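Thin, isoform D (Drosophila melanogaster, PDB 6XG7) probably acts as a zinc-binding ubiquitin-protein transferase, whose C-terminal NHL-repeat region, the part described here, is a beta-propeller linked to protein-protein interaction. Local coordinates at residues V24-L32 with A287-L295; G274-G285 with V296-F307. All blocks are in the same frame, centred on the assembly; numbering follows the deposited sequence.

Interaction 1 (V24-L32 with A287-L295); sequences VYLRKRQQL and AIMSNGNIL
The backbone of V24-L32, a final piece of helix followed by an irregular chain, runs beside the type I beta turn M289-G292 and the start of the next strand, with the CA atoms of V24 and G292 6.9 Å apart and those of K28 and I294 8.6 Å. The turn belongs to a hairpin of the last NHL repeat of a beta-propeller, so the start of the modelled chain packs against its final blade. K28 carries the contact. Its chain bends at chi2 (-66°) and lies obliquely over the tip of I294, whose CD1 is 3.9 Å from K28 CG. Beyond the bend, K28 NZ donates to G292 O at 3.1 Å, coming from above the carbonyl plane instead of along a lone pair, and it also forms a salt bridge with the C-terminal carboxylate of F307. A water accepts from NZ and donates to both N291 O and N293 OD1, so the buried ammonium is gripped from several sides. Y25 turns the edge of its ring to the same carbonyl, CE1 standing 3.8 Å from G292 O, while its outer end meets CD1 of I288, which approaches from the opposite direction. The Y25 hydroxyl bonds to D242, and F248 and Y246 meet the ring edge-to-face. V24 CG1 stays loosely beside the turn, 4.4 Å from G292 O. G292, with positive phi (90°), presents a bare CA where V24 and Y25 close in. Farther along, L32 puts CD1 across the N293 amide at about a right angle, 3.6 Å from ND2. Overlapping the end of that turn is an Asx turn: N291 OD1 accepts from N293 N at 2.9 Å, with an N-H...O angle of 159°.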
loop_
_atom_site.group_PDB
_atom_site.type_symbol
_atom_site.label_atom_id
_atom_site.label_comp_id
_atom_site.label_asym_id
_atom_site.label_seq_id
_atom_site.Cartn_x
_atom_site.Cartn_y
_atom_site.Cartn_z
ATOM N N VAL A 24 -20.551 6.506 -6.449
ATOM C CA VAL A 24 -19.503 7.311 -5.827
ATOM C C VAL A 24 -18.194 7.186 -6.599
ATOM O O VAL A 24 -17.497 8.183 -6.826
ATOM C CB VAL A 24 -19.359 6.898 -4.350
ATOM C CG1 VAL A 24 -18.137 7.509 -3.722
ATOM C CG2 VAL A 24 -20.625 7.278 -3.576
ATOM N N TYR A 25 -17.847 5.969 -7.036
ATOM C CA TYR A 25 -16.585 5.767 -7.744
ATOM C C TYR A 25 -16.649 6.319 -9.165
ATOM O O TYR A 25 -15.667 6.881 -9.654
ATOM C CB TYR A 25 -16.170 4.286 -7.730
ATOM C CG TYR A 25 -15.970 3.738 -6.320
ATOM C CD1 TYR A 25 -15.485 4.545 -5.287
ATOM C CD2 TYR A 25 -16.280 2.413 -6.009
ATOM C CE1 TYR A 25 -15.320 4.051 -3.992
ATOM C CE2 TYR A 25 -16.118 1.918 -4.725
ATOM C CZ TYR A 25 -15.633 2.737 -3.728
ATOM O OH TYR A 25 -15.482 2.248 -2.450
ATOM N N LEU A 26 -17.798 6.204 -9.842
ATOM C CA LEU A 26 -17.893 6.751 -11.194
ATOM C C LEU A 26 -17.742 8.269 -11.224
ATOM O O LEU A 26 -17.333 8.817 -12.257
ATOM C CB LEU A 26 -19.193 6.309 -11.853
ATOM C CG LEU A 26 -19.196 4.839 -12.286
ATOM C CD1 LEU A 26 -20.595 4.378 -12.672
ATOM C CD2 LEU A 26 -18.231 4.616 -13.435
ATOM N N ARG A 27 -18.045 8.955 -10.119
ATOM C CA ARG A 27 -17.921 10.401 -10.043
ATOM C C ARG A 27 -16.497 10.889 -9.799
ATOM O O ARG A 27 -16.247 12.092 -9.954
ATOM C CB ARG A 27 -18.774 10.946 -8.891
ATOM C CG ARG A 27 -20.267 10.902 -9.084
ATOM C CD ARG A 27 -20.905 11.167 -7.744
ATOM N NE ARG A 27 -22.358 11.181 -7.768
ATOM C CZ ARG A 27 -23.103 11.196 -6.667
ATOM N NH1 ARG A 27 -22.516 11.195 -5.472
ATOM N NH2 ARG A 27 -24.423 11.216 -6.754
ATOM N N LYS A 28 -15.574 10.017 -9.395
ATOM C CA LYS A 28 -14.249 10.469 -8.977
ATOM C C LYS A 28 -13.501 11.177 -10.097
ATOM O O LYS A 28 -13.451 10.696 -11.233
ATOM C CB LYS A 28 -13.419 9.276 -8.503
ATOM C CG LYS A 28 -13.982 8.539 -7.306
ATOM C CD LYS A 28 -13.972 9.401 -6.053
ATOM C CE LYS A 28 -14.483 8.614 -4.841
ATOM N NZ LYS A 28 -14.858 9.495 -3.717
ATOM N N ARG A 29 -12.894 12.318 -9.758
ATOM C CA ARG A 29 -12.040 13.049 -10.692
ATOM C C ARG A 29 -11.386 14.230 -9.988
ATOM O O ARG A 29 -10.164 14.396 -10.035
ATOM C CB ARG A 29 -12.851 13.543 -11.895
ATOM C CG ARG A 29 -12.012 14.197 -13.007
ATOM C CD ARG A 29 -12.837 14.432 -14.277
ATOM N N GLN A 30 -12.195 15.058 -9.335
ATOM C CA GLN A 30 -11.724 16.289 -8.717
ATOM C C GLN A 30 -11.246 15.999 -7.299
ATOM O O GLN A 30 -11.982 15.410 -6.504
ATOM C CB GLN A 30 -12.889 17.281 -8.686
ATOM C CG GLN A 30 -12.747 18.456 -7.711
ATOM C CD GLN A 30 -11.725 19.480 -8.167
ATOM O OE1 GLN A 30 -10.579 19.493 -7.696
ATOM N NE2 GLN A 30 -12.139 20.354 -9.077
ATOM N N GLN A 31 -10.028 16.421 -6.962
ATOM C CA GLN A 31 -9.581 16.186 -5.596
ATOM C C GLN A 31 -10.390 17.034 -4.615
ATOM O O GLN A 31 -10.802 18.164 -4.909
ATOM C CB GLN A 31 -8.058 16.346 -5.424
ATOM C CG GLN A 31 -7.545 17.748 -5.285
ATOM C CD GLN A 31 -6.024 17.846 -5.392
ATOM O OE1 GLN A 31 -5.380 17.174 -6.208
ATOM N NE2 GLN A 31 -5.447 18.686 -4.562
ATOM N N LEU A 32 -10.651 16.443 -3.456
ATOM C CA LEU A 32 -11.310 17.148 -2.370
ATOM C C LEU A 32 -10.319 18.073 -1.694
ATOM O O LEU A 32 -10.595 19.257 -1.507
ATOM C CB LEU A 32 -11.832 16.143 -1.352
ATOM C CG LEU A 32 -12.967 15.216 -1.766
ATOM C CD1 LEU A 32 -13.170 14.161 -0.683
ATOM C CD2 LEU A 32 -14.242 16.001 -1.980
ATOM N N ALA A 287 -5.233 4.127 -0.671
ATOM C CA ALA A 287 -6.089 3.605 0.388
ATOM C C ALA A 287 -7.498 4.158 0.200
ATOM O O ALA A 287 -7.714 5.097 -0.567
ATOM C CB ALA A 287 -5.526 3.953 1.782
ATOM N N ILE A 288 -8.460 3.562 0.904
ATOM C CA ILE A 288 -9.877 3.891 0.747
ATOM C C ILE A 288 -10.510 4.077 2.127
ATOM O O ILE A 288 -10.399 3.203 2.992
ATOM C CB ILE A 288 -10.599 2.824 -0.115
ATOM C CG1 ILE A 288 -12.066 3.153 -0.368
ATOM C CG2 ILE A 288 -10.477 1.435 0.463
ATOM C CD1 ILE A 288 -12.274 4.312 -1.272
ATOM N N MET A 289 -11.133 5.237 2.344
ATOM C CA MET A 289 -11.853 5.499 3.586
ATOM C C MET A 289 -13.211 4.809 3.557
ATOM O O MET A 289 -13.714 4.406 2.508
ATOM C CB MET A 289 -12.117 6.995 3.774
ATOM C CG MET A 289 -10.912 7.860 4.133
ATOM S SD MET A 289 -11.366 9.595 4.368
ATOM C CE MET A 289 -9.794 10.346 4.714
ATOM N N SER A 290 -13.838 4.734 4.731
ATOM C CA SER A 290 -15.121 4.050 4.852
ATOM C C SER A 290 -16.223 4.733 4.060
ATOM O O SER A 290 -17.237 4.096 3.764
ATOM C CB SER A 290 -15.531 3.960 6.325
ATOM O OG SER A 290 -15.836 5.242 6.849
ATOM N N ASN A 291 -16.070 6.009 3.727
ATOM C CA ASN A 291 -17.073 6.746 2.967
ATOM C C ASN A 291 -16.772 6.770 1.474
ATOM O O ASN A 291 -17.450 7.480 0.718
ATOM C CB ASN A 291 -17.172 8.177 3.494
ATOM C CG ASN A 291 -15.841 8.903 3.440
ATOM O OD1 ASN A 291 -14.917 8.495 2.736
ATOM N ND2 ASN A 291 -15.741 9.991 4.181
ATOM N N GLY A 292 -15.766 6.026 1.031
ATOM C CA GLY A 292 -15.430 5.981 -0.370
ATOM C C GLY A 292 -14.424 7.015 -0.829
ATOM O O GLY A 292 -14.106 7.049 -2.016
ATOM N N ASN A 293 -13.888 7.841 0.068
ATOM C CA ASN A 293 -12.825 8.759 -0.323
ATOM C C ASN A 293 -11.567 7.948 -0.615
ATOM O O ASN A 293 -11.152 7.119 0.204
ATOM C CB ASN A 293 -12.558 9.770 0.788
ATOM C CG ASN A 293 -13.647 10.823 0.910
ATOM O OD1 ASN A 293 -14.604 10.861 0.137
ATOM N ND2 ASN A 293 -13.511 11.670 1.907
ATOM N N ILE A 294 -10.956 8.201 -1.775
ATOM C CA ILE A 294 -9.751 7.516 -2.220
ATOM C C ILE A 294 -8.565 8.410 -1.883
ATOM O O ILE A 294 -8.554 9.597 -2.238
ATOM C CB ILE A 294 -9.804 7.254 -3.734
ATOM C CG1 ILE A 294 -11.008 6.398 -4.099
ATOM C CG2 ILE A 294 -8.512 6.583 -4.207
ATOM C CD1 ILE A 294 -11.272 6.378 -5.596
ATOM N N LEU A 295 -7.569 7.846 -1.206
ATOM C CA LEU A 295 -6.357 8.547 -0.808
ATOM C C LEU A 295 -5.216 8.031 -1.671
ATOM O O LEU A 295 -5.066 6.819 -1.831
ATOM C CB LEU A 295 -5.987 8.249 0.653
ATOM C CG LEU A 295 -6.926 8.380 1.825
ATOM C CD1 LEU A 295 -8.138 7.570 1.643
ATOM C CD2 LEU A 295 -6.165 7.932 3.060
HETATM O O HOH W 1 -16.428 9.379 -1.254
#

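Interaction 2 (G274-G285 with V296-F307)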
loop_
_atom_site.group_PDB
_atom_site.type_symbol
_atom_site.label_atom_id
_atom_site.label_comp_id
_atom_site.label_asym_id
_atom_site.label_seq_id
_atom_site.Cartn_x
_atom_site.Cartn_y
_atom_site.Cartn_z
ATOM N N GLY A 274 1.167 15.517 -13.909
ATOM C CA GLY A 274 1.384 16.912 -13.584
ATOM C C GLY A 274 1.509 17.118 -12.091
ATOM O O GLY A 274 1.437 16.186 -11.304
ATOM N N SER A 275 1.680 18.386 -11.719
ATOM C CA SER A 275 1.793 18.796 -10.326
ATOM C C SER A 275 0.616 19.652 -9.877
ATOM O O SER A 275 0.615 20.154 -8.745
ATOM C CB SER A 275 3.115 19.535 -10.087
ATOM O OG SER A 275 3.268 20.609 -10.992
ATOM N N GLY A 276 -0.396 19.812 -10.725
ATOM C CA GLY A 276 -1.569 20.585 -10.391
ATOM C C GLY A 276 -2.625 19.741 -9.709
ATOM O O GLY A 276 -2.424 18.569 -9.380
ATOM N N ASP A 277 -3.777 20.363 -9.503
ATOM C CA ASP A 277 -4.885 19.666 -8.867
ATOM C C ASP A 277 -5.292 18.457 -9.697
ATOM O O ASP A 277 -5.434 18.534 -10.919
ATOM C CB ASP A 277 -6.079 20.603 -8.682
ATOM C CG ASP A 277 -6.084 21.279 -7.327
ATOM O OD1 ASP A 277 -5.056 21.202 -6.616
ATOM O OD2 ASP A 277 -7.122 21.887 -6.977
ATOM N N SER A 278 -5.431 17.313 -9.022
ATOM C CA SER A 278 -5.909 16.076 -9.636
ATOM C C SER A 278 -4.938 15.515 -10.675
ATOM O O SER A 278 -5.325 14.718 -11.544
ATOM C CB SER A 278 -7.318 16.266 -10.216
ATOM O OG SER A 278 -8.151 16.922 -9.269
ATOM N N GLU A 279 -3.677 15.914 -10.598
ATOM C CA GLU A 279 -2.621 15.380 -11.436
ATOM C C GLU A 279 -1.593 14.699 -10.540
ATOM O O GLU A 279 -1.519 14.961 -9.336
ATOM C CB GLU A 279 -1.958 16.494 -12.249
ATOM C CG GLU A 279 -2.931 17.263 -13.105
ATOM C CD GLU A 279 -2.290 18.430 -13.844
ATOM O OE1 GLU A 279 -2.749 18.732 -14.964
ATOM O OE2 GLU A 279 -1.341 19.056 -13.312
ATOM N N PHE A 280 -0.786 13.834 -11.145
ATOM C CA PHE A 280 0.167 13.019 -10.410
ATOM C C PHE A 280 1.495 12.967 -11.155
ATOM O O PHE A 280 1.530 13.041 -12.383
ATOM C CB PHE A 280 -0.306 11.570 -10.311
ATOM C CG PHE A 280 -1.700 11.402 -9.771
ATOM C CD1 PHE A 280 -2.046 11.875 -8.518
ATOM C CD2 PHE A 280 -2.647 10.715 -10.499
ATOM C CE1 PHE A 280 -3.310 11.682 -8.012
ATOM C CE2 PHE A 280 -3.912 10.527 -10.001
ATOM C CZ PHE A 280 -4.242 11.003 -8.751
ATOM N N LYS A 281 2.589 12.763 -10.412
ATOM C CA LYS A 281 3.881 12.522 -11.055
ATOM C C LYS A 281 4.589 11.234 -10.663
ATOM O O LYS A 281 5.445 10.769 -11.429
ATOM C CB LYS A 281 4.845 13.699 -10.833
ATOM C CG LYS A 281 4.534 14.880 -11.733
ATOM C CD LYS A 281 5.599 15.943 -11.702
ATOM C CE LYS A 281 5.260 17.063 -12.657
ATOM N NZ LYS A 281 6.306 18.110 -12.669
ATOM N N GLY A 282 4.331 10.684 -9.496
ATOM C CA GLY A 282 4.959 9.427 -9.129
ATOM C C GLY A 282 4.185 8.707 -8.043
ATOM O O GLY A 282 4.512 8.810 -6.862
ATOM N N LEU A 283 3.154 7.964 -8.437
ATOM C CA LEU A 283 2.243 7.365 -7.471
ATOM C C LEU A 283 2.893 6.230 -6.693
ATOM O O LEU A 283 3.656 5.423 -7.242
ATOM C CB LEU A 283 1.036 6.794 -8.203
ATOM C CG LEU A 283 0.100 7.817 -8.839
ATOM C CD1 LEU A 283 -1.031 7.132 -9.604
ATOM C CD2 LEU A 283 -0.449 8.774 -7.789
ATOM N N GLU A 284 2.537 6.145 -5.409
ATOM C CA GLU A 284 2.954 5.061 -4.533
ATOM C C GLU A 284 1.711 4.417 -3.929
ATOM O O GLU A 284 0.934 3.790 -4.649
ATOM C CB GLU A 284 3.939 5.599 -3.494
ATOM C CG GLU A 284 5.300 5.945 -4.074
ATOM C CD GLU A 284 6.186 4.726 -4.306
ATOM O OE1 GLU A 284 5.771 3.577 -4.039
ATOM O OE2 GLU A 284 7.335 4.921 -4.758
ATOM N N GLY A 285 1.500 4.570 -2.624
ATOM C CA GLY A 285 0.393 3.909 -1.968
ATOM C C GLY A 285 -0.966 4.502 -2.312
ATOM O O GLY A 285 -1.106 5.655 -2.740
ATOM N N VAL A 296 -4.376 8.940 -2.146
ATOM C CA VAL A 296 -3.324 8.632 -3.113
ATOM C C VAL A 296 -2.032 9.323 -2.677
ATOM O O VAL A 296 -2.031 10.530 -2.423
ATOM C CB VAL A 296 -3.784 9.135 -4.507
ATOM C CG1 VAL A 296 -2.778 8.856 -5.574
ATOM C CG2 VAL A 296 -5.164 8.532 -4.895
ATOM N N CYS A 297 -0.979 8.574 -2.570
ATOM C CA CYS A 297 0.347 9.183 -2.325
ATOM C C CYS A 297 1.129 9.467 -3.662
ATOM O O CYS A 297 1.324 8.633 -4.644
ATOM C CB CYS A 297 1.156 8.158 -1.583
ATOM S SG CYS A 297 2.761 8.884 -1.319
ATOM N N ASP A 298 1.377 10.762 -3.895
ATOM C CA ASP A 298 2.027 11.281 -5.105
ATOM C C ASP A 298 3.458 11.611 -4.685
ATOM O O ASP A 298 3.762 12.728 -4.284
ATOM C CB ASP A 298 1.198 12.533 -5.577
ATOM C CG ASP A 298 1.645 13.099 -6.915
ATOM O OD1 ASP A 298 2.412 12.448 -7.637
ATOM O OD2 ASP A 298 1.192 14.222 -7.223
ATOM N N ARG A 299 4.327 10.588 -4.710
ATOM C CA ARG A 299 5.648 10.686 -4.089
ATOM C C ARG A 299 6.464 11.843 -4.661
ATOM O O ARG A 299 7.135 12.559 -3.925
ATOM C CB ARG A 299 6.413 9.375 -4.292
ATOM C CG ARG A 299 7.795 9.304 -3.623
ATOM C CD ARG A 299 8.734 8.293 -4.323
ATOM N NE ARG A 299 8.998 8.722 -5.701
ATOM C CZ ARG A 299 8.486 8.163 -6.801
ATOM N NH1 ARG A 299 7.713 7.090 -6.736
ATOM N NH2 ARG A 299 8.762 8.684 -7.989
ATOM N N GLU A 300 6.453 12.003 -5.978
ATOM C CA GLU A 300 7.287 13.000 -6.643
ATOM C C GLU A 300 6.845 14.431 -6.328
ATOM O O GLU A 300 7.664 15.359 -6.368
ATOM C CB GLU A 300 7.240 12.691 -8.138
ATOM C CG GLU A 300 8.427 13.074 -8.956
ATOM C CD GLU A 300 9.741 12.441 -8.506
ATOM O OE1 GLU A 300 10.716 13.195 -8.447
ATOM O OE2 GLU A 300 9.814 11.216 -8.237
ATOM N N ASN A 301 5.571 14.637 -6.003
ATOM C CA ASN A 301 5.065 15.927 -5.557
ATOM C C ASN A 301 4.957 16.023 -4.039
ATOM O O ASN A 301 4.425 17.011 -3.519
ATOM C CB ASN A 301 3.706 16.198 -6.197
ATOM C CG ASN A 301 3.809 16.459 -7.676
ATOM O OD1 ASN A 301 4.650 17.248 -8.115
ATOM N ND2 ASN A 301 2.970 15.786 -8.464
ATOM N N HIS A 302 5.451 15.018 -3.319
ATOM C CA HIS A 302 5.549 15.049 -1.860
ATOM C C HIS A 302 4.201 15.319 -1.214
ATOM O O HIS A 302 4.101 16.084 -0.251
ATOM C CB HIS A 302 6.573 16.083 -1.401
ATOM C CG HIS A 302 7.918 15.894 -2.004
ATOM N ND1 HIS A 302 8.810 14.952 -1.549
ATOM C CD2 HIS A 302 8.524 16.532 -3.030
ATOM C CE1 HIS A 302 9.917 15.022 -2.270
ATOM N NE2 HIS A 302 9.767 15.975 -3.174
ATOM N N ARG A 303 3.148 14.693 -1.735
ATOM C CA ARG A 303 1.818 15.023 -1.247
ATOM C C ARG A 303 0.921 13.794 -1.264
ATOM O O ARG A 303 1.197 12.796 -1.931
ATOM C CB ARG A 303 1.160 16.148 -2.057
ATOM C CG ARG A 303 0.862 15.762 -3.506
ATOM C CD ARG A 303 0.210 16.916 -4.278
ATOM N NE ARG A 303 0.119 16.589 -5.696
ATOM C CZ ARG A 303 -0.384 17.411 -6.618
ATOM N NH1 ARG A 303 -0.890 18.583 -6.263
ATOM N NH2 ARG A 303 -0.394 17.071 -7.889
ATOM N N VAL A 304 -0.160 13.902 -0.500
ATOM C CA VAL A 304 -1.273 12.971 -0.510
ATOM C C VAL A 304 -2.481 13.750 -1.000
ATOM O O VAL A 304 -2.736 14.862 -0.531
ATOM C CB VAL A 304 -1.533 12.391 0.892
ATOM C CG1 VAL A 304 -2.847 11.611 0.889
ATOM C CG2 VAL A 304 -0.346 11.515 1.318
ATOM N N GLN A 305 -3.197 13.182 -1.963
ATOM C CA GLN A 305 -4.418 13.772 -2.494
ATOM C C GLN A 305 -5.589 12.861 -2.167
ATOM O O GLN A 305 -5.458 11.635 -2.195
ATOM C CB GLN A 305 -4.311 13.954 -4.002
ATOM C CG GLN A 305 -3.230 14.945 -4.394
ATOM C CD GLN A 305 -2.591 14.611 -5.713
ATOM O OE1 GLN A 305 -1.707 13.762 -5.779
ATOM N NE2 GLN A 305 -3.032 15.272 -6.780
ATOM N N VAL A 306 -6.731 13.472 -1.849
ATOM C CA VAL A 306 -7.934 12.767 -1.432
ATOM C C VAL A 306 -9.039 13.095 -2.426
ATOM O O VAL A 306 -9.266 14.271 -2.729
ATOM C CB VAL A 306 -8.336 13.170 -0.002
ATOM C CG1 VAL A 306 -9.525 12.347 0.488
ATOM C CG2 VAL A 306 -7.127 12.999 0.935
ATOM N N PHE A 307 -9.733 12.057 -2.913
ATOM C CA PHE A 307 -10.729 12.192 -3.975
ATOM C C PHE A 307 -12.080 11.616 -3.622
ATOM O O PHE A 307 -13.098 12.151 -4.068
ATOM C CB PHE A 307 -10.274 11.445 -5.229
ATOM C CG PHE A 307 -9.034 11.985 -5.845
ATOM C CD1 PHE A 307 -7.785 11.575 -5.406
ATOM C CD2 PHE A 307 -9.110 12.925 -6.861
ATOM C CE1 PHE A 307 -6.628 12.094 -5.977
ATOM C CE2 PHE A 307 -7.961 13.439 -7.432
ATOM C CZ PHE A 307 -6.722 13.022 -6.994
ATOM O OXT PHE A 307 -12.182 10.589 -2.949
HETATM O O HOH W 2 -2.530 21.028 -6.560
HETATM O O HOH W 3 6.133 5.988 -8.702
#
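F280 and D298 meet where strand 279-288 pairs antiparallel with strand 294-298; L283 and D298 form a non-hydrogen-bonded pair in that ladder. From F280 CB, which stands 3.9 Å from D298 OD1, the side chain leads into the blade. The ring edge at CD1 faces Q305 OE1 at 3.3 Å, CE1 touches V296 CG1, and CZ ends against F307 CZ at 3.6 Å, the two rings meeting obliquely. The methyl CD2 of L283 lies over one face of F280 and is packed tightly, at 3.2 Å, against V296 CG1. D298 is gripped through both oxygens. OD1 accepts from K281 N at 2.8 Å and from G282 N, while OD2 takes N301 ND2 on its syn side and R303 NE on its anti side. R303, extended as far as NE, then gives NH2 to G276 O at 2.9 Å, and Q305 NE2 donates to E279 O in a nearly straight bond (167°). Toward G285, R299 NH1 makes a salt bridge to E284 OE2 at 3.0 Å on its anti side, 31° out of the carboxylate plane, while its NH2 holds E300. E284 bonds to Y191 and forms salt bridges with R49 and R237, linking this blade to other repeats. D298 to F307 follow the NHL-repeat pattern D-x-x-N-x-R-x-Q-x-F, whose aspartate holds the backbone of the preceding strand, with an arginine bonded edge-on to its carboxylate, and asparagine and glutamine tie the same blade.

Interactions 1 and 2, with centres 14 Å apart, share the hairpin of strands 279-288 and 294-298 and sit at different ends of it. They are joined directly by backbone: L32 N lies 2.7 Å from V306 O, and I294 O 2.8 Å from F307 N, both probable hydrogen bonds. A side chain ties them again, since Q31 OE1 accepts from both S278 N and Q305 NE2. Strand 33-36, just after V24-L32, pairs with strand 303-306 and becomes the outermost strand of the blade whose other strands come from the chain's end, the closure that seals many propellers. A tetraethylene glycol, probably from crystallisation, lies about 6 Å from the I288 side chain.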